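Local coordinates for AclR protein (Streptomyces galilaeus, PDB 2GEY) that is a putative hydroxylase of the SnoaL-like family, probably acting in the biosynthesis of aromatic polyketide antibiotics, at residues A15-R19 / W20-G24; R108-G112 / K113-H117. All coordinates share one frame; numbering follows the deposited sequence.

Contact 1: A15-R19 / W20-G24; sequences AAWNR and WDLSG
Asp21 OD2 is held by the Arg19 guanidinium: NH2 forms a salt bridge to it at 3.1 Å, and NE adds a weak bond. Asp21 sits just past a Schellman motif that ends helix 3-18. Trp20, with positive phi, is the C-prime residue. Asp21 N donates to Ala16 O over 2.9 Å in a nearly straight bond (167°). Trp20 N donates to Trp17 O, also at 2.9 Å. Arg19 NH2 meets OD2 on its anti side, and the oxygen lies near the guanidinium plane. The two flat groups are turned 53° apart. Asp21 CG points anti to the backbone N (chi1 174°), which lays the carboxylate beside the Arg19 chain. Asp21 OD1 takes the Ser23 hydroxyl on its syn lone pair, OG to OD1 2.7 Å, and a weak capping bond from Gly24 N. Asp21 thus joins the end of helix 3-18 to the turn that leads into helix 23-26. Trp20 lies with one face over Asn18 O, and its NE1 bonds Leu61 O. Leu22 CD2 sits over the face of the Trp17 six-membered ring, 4.0 Å from its centroid, a CH-pi contact.

Contact 2: R108-G112 / K113-H117; sequences RFVDG and KVVEH
Strands 108-110 and 113-117 form an antiparallel hairpin, closed by a type I' turn from Val110 to Lys113, with a classic beta bulge that shifts the register by one. Val110 and Lys113 make both backbone bonds of their pair: Val110 N to Lys113 O is 2.8 Å. At the bulge, Val115 and Glu116 both face Arg108. Arg108 O takes Val115 N at 2.8 Å and, weakly, Glu116 N. Arg108 and Glu116 share one side of the sheet and form a salt bridge. Arg108 NE meets Glu116 OE1 at 2.8 Å, on the anti lone pair and close to the guanidinium plane. The bond is nearly straight (163°), and the two planes stand 80° apart. A bend at chi3 (77°) turns the guanidinium toward Val115, whose CG2 lies over one face, 3.5 Å from Arg108 NH2. The same methyl touches Val110 CG2 at 3.6 Å. On the other side of the sheet, Val114 CG2 sits over the Phe109 ring, 4.1 Å from its centroid. At the turn, two waters tie Lys113 NZ to Asp111 O and Gly112 O. Glu116 OE2 bonds Tyr36 OH of strand 33-37. Phe109 packs on Arg6 and Cys10 of helix 3-18 and on Val75 of strand 74-84.

In the fold
Contacts 1 and 2 belong to the same SnoaL-like unit, of the NTF2 clan, whose fold is an alpha+beta barrel. Their centres are 18 Å apart and their nearest atoms about 8 Å, so they do not touch. Helix 3-18 relates them. Contact 1 lies at its C-terminal end, while the hairpin of contact 2 packs on an earlier part of it. The hairpin's strands lie in the sheet between strands 33-37 and 74-84. Contact 1 is held near the outer strand 62-71 through Asn18 and Trp20. The Trp17 side chain comes within about 3 Å of a bound glycerol and about 4 Å of a tetraethylene glycol. Both probably come from the crystallisation liquor, so a pocket there is possible but not established.

Contact 1: A15-R19 / W20-G24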
ATOM      1  N   ALA A  15      15.279   9.576  10.143  1.00 24.07           N
ATOM      2  CA  ALA A  15      16.229  10.691  10.114  1.00 23.98           C
ATOM      3  C   ALA A  15      17.517  10.290   9.397  1.00 23.34           C
ATOM      4  O   ALA A  15      18.068  11.091   8.650  1.00 23.15           O
ATOM      5  CB  ALA A  15      16.534  11.185  11.507  1.00 24.52           C
ATOM      6  N   ALA A  16      17.973   9.052   9.612  1.00 23.38           N
ATOM      7  CA  ALA A  16      19.153   8.517   8.941  1.00 23.30           C
ATOM      8  C   ALA A  16      18.969   8.501   7.423  1.00 23.26           C
ATOM      9  O   ALA A  16      19.855   8.937   6.685  1.00 23.10           O
ATOM     10  CB  ALA A  16      19.481   7.121   9.454  1.00 24.17           C
ATOM     11  N   TRP A  17      17.821   7.996   6.965  1.00 22.72           N
ATOM     12  CA  TRP A  17      17.467   8.067   5.546  1.00 23.09           C
ATOM     13  C   TRP A  17      17.565   9.503   5.051  1.00 22.63           C
ATOM     14  O   TRP A  17      18.103   9.762   3.982  1.00 23.15           O
ATOM     15  CB  TRP A  17      16.041   7.562   5.295  1.00 23.68           C
ATOM     16  CG  TRP A  17      15.977   6.104   4.927  1.00 24.22           C
ATOM     17  CD1 TRP A  17      15.365   5.110   5.618  1.00 26.00           C
ATOM     18  CD2 TRP A  17      16.553   5.495   3.770  1.00 25.13           C
ATOM     19  NE1 TRP A  17      15.527   3.911   4.964  1.00 26.16           N
ATOM     20  CE2 TRP A  17      16.260   4.120   3.829  1.00 25.94           C
ATOM     21  CE3 TRP A  17      17.296   5.980   2.692  1.00 24.99           C
ATOM     22  CZ2 TRP A  17      16.672   3.220   2.839  1.00 26.42           C
ATOM     23  CZ3 TRP A  17      17.709   5.084   1.708  1.00 26.24           C
ATOM     24  CH2 TRP A  17      17.391   3.719   1.796  1.00 25.73           C
ATOM     25  N   ASN A  18      17.032  10.427   5.835  1.00 22.38           N
ATOM     26  CA  ASN A  18      16.890  11.812   5.381  1.00 22.89           C
ATOM     27  C   ASN A  18      18.182  12.616   5.370  1.00 22.68           C
ATOM     28  O   ASN A  18      18.220  13.704   4.776  1.00 22.86           O
ATOM     29  CB  ASN A  18      15.810  12.529   6.191  1.00 23.32           C
ATOM     30  CG  ASN A  18      14.402  12.162   5.729  1.00 24.01           C
ATOM     31  OD1 ASN A  18      14.211  11.706   4.590  1.00 26.00           O
ATOM     32  ND2 ASN A  18      13.417  12.371   6.592  1.00 24.33           N
ATOM     33  N   ARG A  19      19.215  12.102   6.027  1.00 22.70           N
ATOM     34  CA  ARG A  19      20.576  12.629   5.861  1.00 23.44           C
ATOM     35  C   ARG A  19      21.453  11.692   5.018  1.00 23.32           C
ATOM     36  O   ARG A  19      22.673  11.882   4.913  1.00 22.30           O
ATOM     37  CB  ARG A  19      21.218  12.952   7.216  1.00 23.82           C
ATOM     38  CG  ARG A  19      21.422  11.793   8.109  1.00 24.54           C
ATOM     39  CD  ARG A  19      22.298  12.139   9.334  1.00 25.25           C
ATOM     40  NE  ARG A  19      22.588  10.894  10.020  1.00 26.57           N
ATOM     41  CZ  ARG A  19      21.807  10.329  10.931  1.00 26.12           C
ATOM     42  NH1 ARG A  19      20.710  10.930  11.354  1.00 27.00           N
ATOM     43  NH2 ARG A  19      22.151   9.156  11.442  1.00 27.92           N
ATOM     44  N   TRP A  20      20.814  10.712   4.383  1.00 23.81           N
ATOM     45  CA  TRP A  20      21.466   9.812   3.432  1.00 24.01           C
ATOM     46  C   TRP A  20      22.614   9.004   4.047  1.00 24.51           C
ATOM     47  O   TRP A  20      23.684   8.856   3.437  1.00 24.33           O
ATOM     48  CB  TRP A  20      21.911  10.609   2.196  1.00 24.48           C
ATOM     49  CG  TRP A  20      20.812  11.506   1.740  1.00 24.12           C
ATOM     50  CD1 TRP A  20      19.592  11.124   1.267  1.00 24.36           C
ATOM     51  CD2 TRP A  20      20.801  12.934   1.769  1.00 24.35           C
ATOM     52  NE1 TRP A  20      18.831  12.223   0.986  1.00 24.83           N
ATOM     53  CE2 TRP A  20      19.545  13.351   1.289  1.00 24.71           C
ATOM     54  CE3 TRP A  20      21.726  13.904   2.166  1.00 24.93           C
ATOM     55  CZ2 TRP A  20      19.194  14.695   1.180  1.00 25.02           C
ATOM     56  CZ3 TRP A  20      21.374  15.241   2.061  1.00 25.30           C
ATOM     57  CH2 TRP A  20      20.125  15.624   1.562  1.00 25.13           C
ATOM     58  N   ASP A  21      22.352   8.468   5.241  1.00 24.61           N
ATOM     59  CA  ASP A  21      23.324   7.731   6.047  1.00 24.84           C
ATOM     60  C   ASP A  21      22.832   6.301   6.273  1.00 24.84           C
ATOM     61  O   ASP A  21      22.126   6.034   7.242  1.00 24.78           O
ATOM     62  CB  ASP A  21      23.500   8.432   7.398  1.00 25.34           C
ATOM     63  CG  ASP A  21      24.391   7.651   8.364  1.00 26.20           C
ATOM     64  OD1 ASP A  21      25.157   6.772   7.923  1.00 29.18           O
ATOM     65  OD2 ASP A  21      24.321   7.932   9.574  1.00 30.91           O
ATOM     66  N   LEU A  22      23.199   5.378   5.393  1.00 24.93           N
ATOM     67  CA  LEU A  22      22.667   4.021   5.505  1.00 25.32           C
ATOM     68  C   LEU A  22      23.150   3.319   6.777  1.00 25.35           C
ATOM     69  O   LEU A  22      22.433   2.494   7.328  1.00 24.93           O
ATOM     70  CB  LEU A  22      22.990   3.187   4.267  1.00 25.56           C
ATOM     71  CG  LEU A  22      22.416   3.684   2.938  1.00 26.76           C
ATOM     72  CD1 LEU A  22      22.773   2.713   1.822  1.00 28.93           C
ATOM     73  CD2 LEU A  22      20.924   3.872   3.034  1.00 28.72           C
ATOM     74  N   SER A  23      24.354   3.654   7.241  1.00 25.33           N
ATOM     75  CA  SER A  23      24.902   3.053   8.461  0.50 25.60           C
ATOM     76  C   SER A  23      24.013   3.346   9.671  1.00 25.92           C
ATOM     77  O   SER A  23      23.894   2.519  10.577  1.00 25.89           O
ATOM     78  CB  SER A  23      26.333   3.552   8.733  0.50 25.59           C
ATOM     79  OG  SER A  23      26.323   4.839   9.330  0.50 24.24           O
ATOM     80  N   GLY A  24      23.385   4.525   9.678  1.00 26.01           N
ATOM     81  CA  GLY A  24      22.482   4.954  10.751  1.00 26.42           C
ATOM     82  C   GLY A  24      21.152   4.228  10.784  1.00 26.59           C
ATOM     83  O   GLY A  24      20.415   4.312  11.765  1.00 26.74           O
TER

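Contact 2: R108-G112 / K113-H117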
ATOM      1  N   ARG A 108       9.446  -5.051  13.990  1.00 24.91           N
ATOM      2  CA  ARG A 108       9.299  -5.692  15.295  1.00 25.18           C
ATOM      3  C   ARG A 108      10.649  -5.639  16.005  1.00 25.08           C
ATOM      4  O   ARG A 108      11.686  -5.954  15.403  1.00 24.40           O
ATOM      5  CB  ARG A 108       8.814  -7.143  15.170  1.00 25.10           C
ATOM      6  CG  ARG A 108       8.485  -7.767  16.528  1.00 25.83           C
ATOM      7  CD  ARG A 108       7.820  -9.107  16.401  1.00 27.26           C
ATOM      8  NE  ARG A 108       8.771 -10.155  16.063  1.00 29.09           N
ATOM      9  CZ  ARG A 108       9.542 -10.798  16.940  1.00 30.55           C
ATOM     10  NH1 ARG A 108       9.537 -10.492  18.235  1.00 31.42           N
ATOM     11  NH2 ARG A 108      10.349 -11.756  16.508  1.00 30.98           N
ATOM     12  N   PHE A 109      10.621  -5.258  17.283  1.00 25.14           N
ATOM     13  CA  PHE A 109      11.828  -5.050  18.085  1.00 25.60           C
ATOM     14  C   PHE A 109      12.013  -6.125  19.138  1.00 25.87           C
ATOM     15  O   PHE A 109      11.043  -6.593  19.728  1.00 25.27           O
ATOM     16  CB  PHE A 109      11.753  -3.710  18.824  1.00 25.51           C
ATOM     17  CG  PHE A 109      11.956  -2.516  17.936  1.00 25.11           C
ATOM     18  CD1 PHE A 109      10.922  -2.054  17.133  1.00 25.31           C
ATOM     19  CD2 PHE A 109      13.184  -1.857  17.905  1.00 25.35           C
ATOM     20  CE1 PHE A 109      11.107  -0.960  16.299  1.00 26.52           C
ATOM     21  CE2 PHE A 109      13.373  -0.755  17.086  1.00 25.60           C
ATOM     22  CZ  PHE A 109      12.330  -0.314  16.277  1.00 25.96           C
ATOM     23  N   VAL A 110      13.272  -6.484  19.379  1.00 26.15           N
ATOM     24  CA  VAL A 110      13.674  -7.248  20.559  1.00 27.17           C
ATOM     25  C   VAL A 110      14.936  -6.592  21.111  1.00 27.61           C
ATOM     26  O   VAL A 110      15.895  -6.369  20.370  1.00 27.26           O
ATOM     27  CB  VAL A 110      13.983  -8.738  20.246  1.00 27.12           C
ATOM     28  CG1 VAL A 110      14.460  -9.444  21.510  1.00 28.24           C
ATOM     29  CG2 VAL A 110      12.764  -9.440  19.671  1.00 27.60           C
ATOM     30  N   ASP A 111      14.920  -6.266  22.402  1.00 28.60           N
ATOM     31  CA  ASP A 111      16.051  -5.621  23.072  1.00 29.23           C
ATOM     32  C   ASP A 111      16.558  -4.380  22.341  1.00 29.27           C
ATOM     33  O   ASP A 111      17.767  -4.159  22.251  1.00 29.54           O
ATOM     34  CB  ASP A 111      17.195  -6.618  23.268  1.00 30.58           C
ATOM     35  CG  ASP A 111      16.819  -7.760  24.180  1.00 34.41           C
ATOM     36  OD1 ASP A 111      15.969  -7.550  25.077  1.00 39.72           O
ATOM     37  OD2 ASP A 111      17.363  -8.873  23.997  1.00 38.85           O
ATOM     38  N   GLY A 112      15.634  -3.584  21.812  1.00 28.26           N
ATOM     39  CA  GLY A 112      15.972  -2.338  21.136  1.00 28.46           C
ATOM     40  C   GLY A 112      16.464  -2.470  19.701  1.00 28.37           C
ATOM     41  O   GLY A 112      16.782  -1.463  19.067  1.00 29.41           O
ATOM     42  N   LYS A 113      16.511  -3.690  19.174  1.00 27.67           N
ATOM     43  CA  LYS A 113      16.977  -3.913  17.814  1.00 27.34           C
ATOM     44  C   LYS A 113      15.836  -4.485  16.973  1.00 26.48           C
ATOM     45  O   LYS A 113      14.952  -5.173  17.490  1.00 25.92           O
ATOM     46  CB  LYS A 113      18.185  -4.847  17.811  1.00 28.36           C
ATOM     47  CG  LYS A 113      19.428  -4.269  18.509  1.00 30.49           C
ATOM     48  CD  LYS A 113      20.223  -3.317  17.610  1.00 33.71           C
ATOM     49  CE  LYS A 113      21.332  -2.555  18.370  1.00 35.18           C
ATOM     50  NZ  LYS A 113      20.796  -1.312  19.091  1.00 38.40           N
ATOM     51  N   VAL A 114      15.859  -4.189  15.679  1.00 25.02           N
ATOM     52  CA  VAL A 114      14.835  -4.676  14.759  1.00 24.84           C
ATOM     53  C   VAL A 114      15.145  -6.135  14.391  1.00 24.43           C
ATOM     54  O   VAL A 114      16.218  -6.424  13.857  1.00 24.27           O
ATOM     55  CB  VAL A 114      14.781  -3.818  13.481  1.00 24.66           C
ATOM     56  CG1 VAL A 114      13.727  -4.339  12.515  1.00 24.32           C
ATOM     57  CG2 VAL A 114      14.515  -2.357  13.841  1.00 25.64           C
ATOM     58  N   VAL A 115      14.208  -7.041  14.672  1.00 23.87           N
ATOM     59  CA  VAL A 115      14.359  -8.463  14.339  1.00 24.26           C
ATOM     60  C   VAL A 115      13.521  -8.922  13.133  1.00 24.32           C
ATOM     61  O   VAL A 115      13.801  -9.975  12.519  1.00 23.95           O
ATOM     62  CB  VAL A 115      14.055  -9.369  15.554  1.00 24.02           C
ATOM     63  CG1 VAL A 115      15.067  -9.128  16.658  1.00 25.13           C
ATOM     64  CG2 VAL A 115      12.632  -9.167  16.052  1.00 24.15           C
ATOM     65  N   GLU A 116      12.484  -8.152  12.813  1.00 24.09           N
ATOM     66  CA  GLU A 116      11.663  -8.406  11.635  1.00 24.67           C
ATOM     67  C   GLU A 116      11.261  -7.090  11.010  1.00 24.40           C
ATOM     68  O   GLU A 116      10.944  -6.123  11.719  1.00 23.74           O
ATOM     69  CB  GLU A 116      10.404  -9.213  11.983  1.00 24.63           C
ATOM     70  CG  GLU A 116      10.676 -10.665  12.342  1.00 25.58           C
ATOM     71  CD  GLU A 116       9.405 -11.474  12.522  1.00 26.81           C
ATOM     72  OE1 GLU A 116       8.716 -11.271  13.542  1.00 28.57           O
ATOM     73  OE2 GLU A 116       9.106 -12.333  11.659  1.00 28.38           O
ATOM     74  N   HIS A 117      11.245  -7.086   9.679  1.00 24.73           N
ATOM     75  CA  HIS A 117      10.934  -5.909   8.896  0.50 25.03           C
ATOM     76  C   HIS A 117      10.048  -6.323   7.716  1.00 24.94           C
ATOM     77  O   HIS A 117      10.445  -7.171   6.922  1.00 24.80           O
ATOM     78  CB  HIS A 117      12.256  -5.274   8.439  0.50 25.35           C
ATOM     79  CG  HIS A 117      12.116  -4.278   7.334  0.50 25.92           C
ATOM     80  ND1 HIS A 117      12.943  -4.278   6.231  0.50 27.52           N
ATOM     81  CD2 HIS A 117      11.245  -3.256   7.153  0.50 27.43           C
ATOM     82  CE1 HIS A 117      12.592  -3.295   5.422  0.50 28.25           C
ATOM     83  NE2 HIS A 117      11.566  -2.659   5.957  0.50 28.32           N
TER
HETATM   84  O   HOH W   1      19.928  -2.516  21.592  1.00 34.07           O
HETATM   85  O   HOH W   2      18.712   0.200  18.227  1.00 27.23           O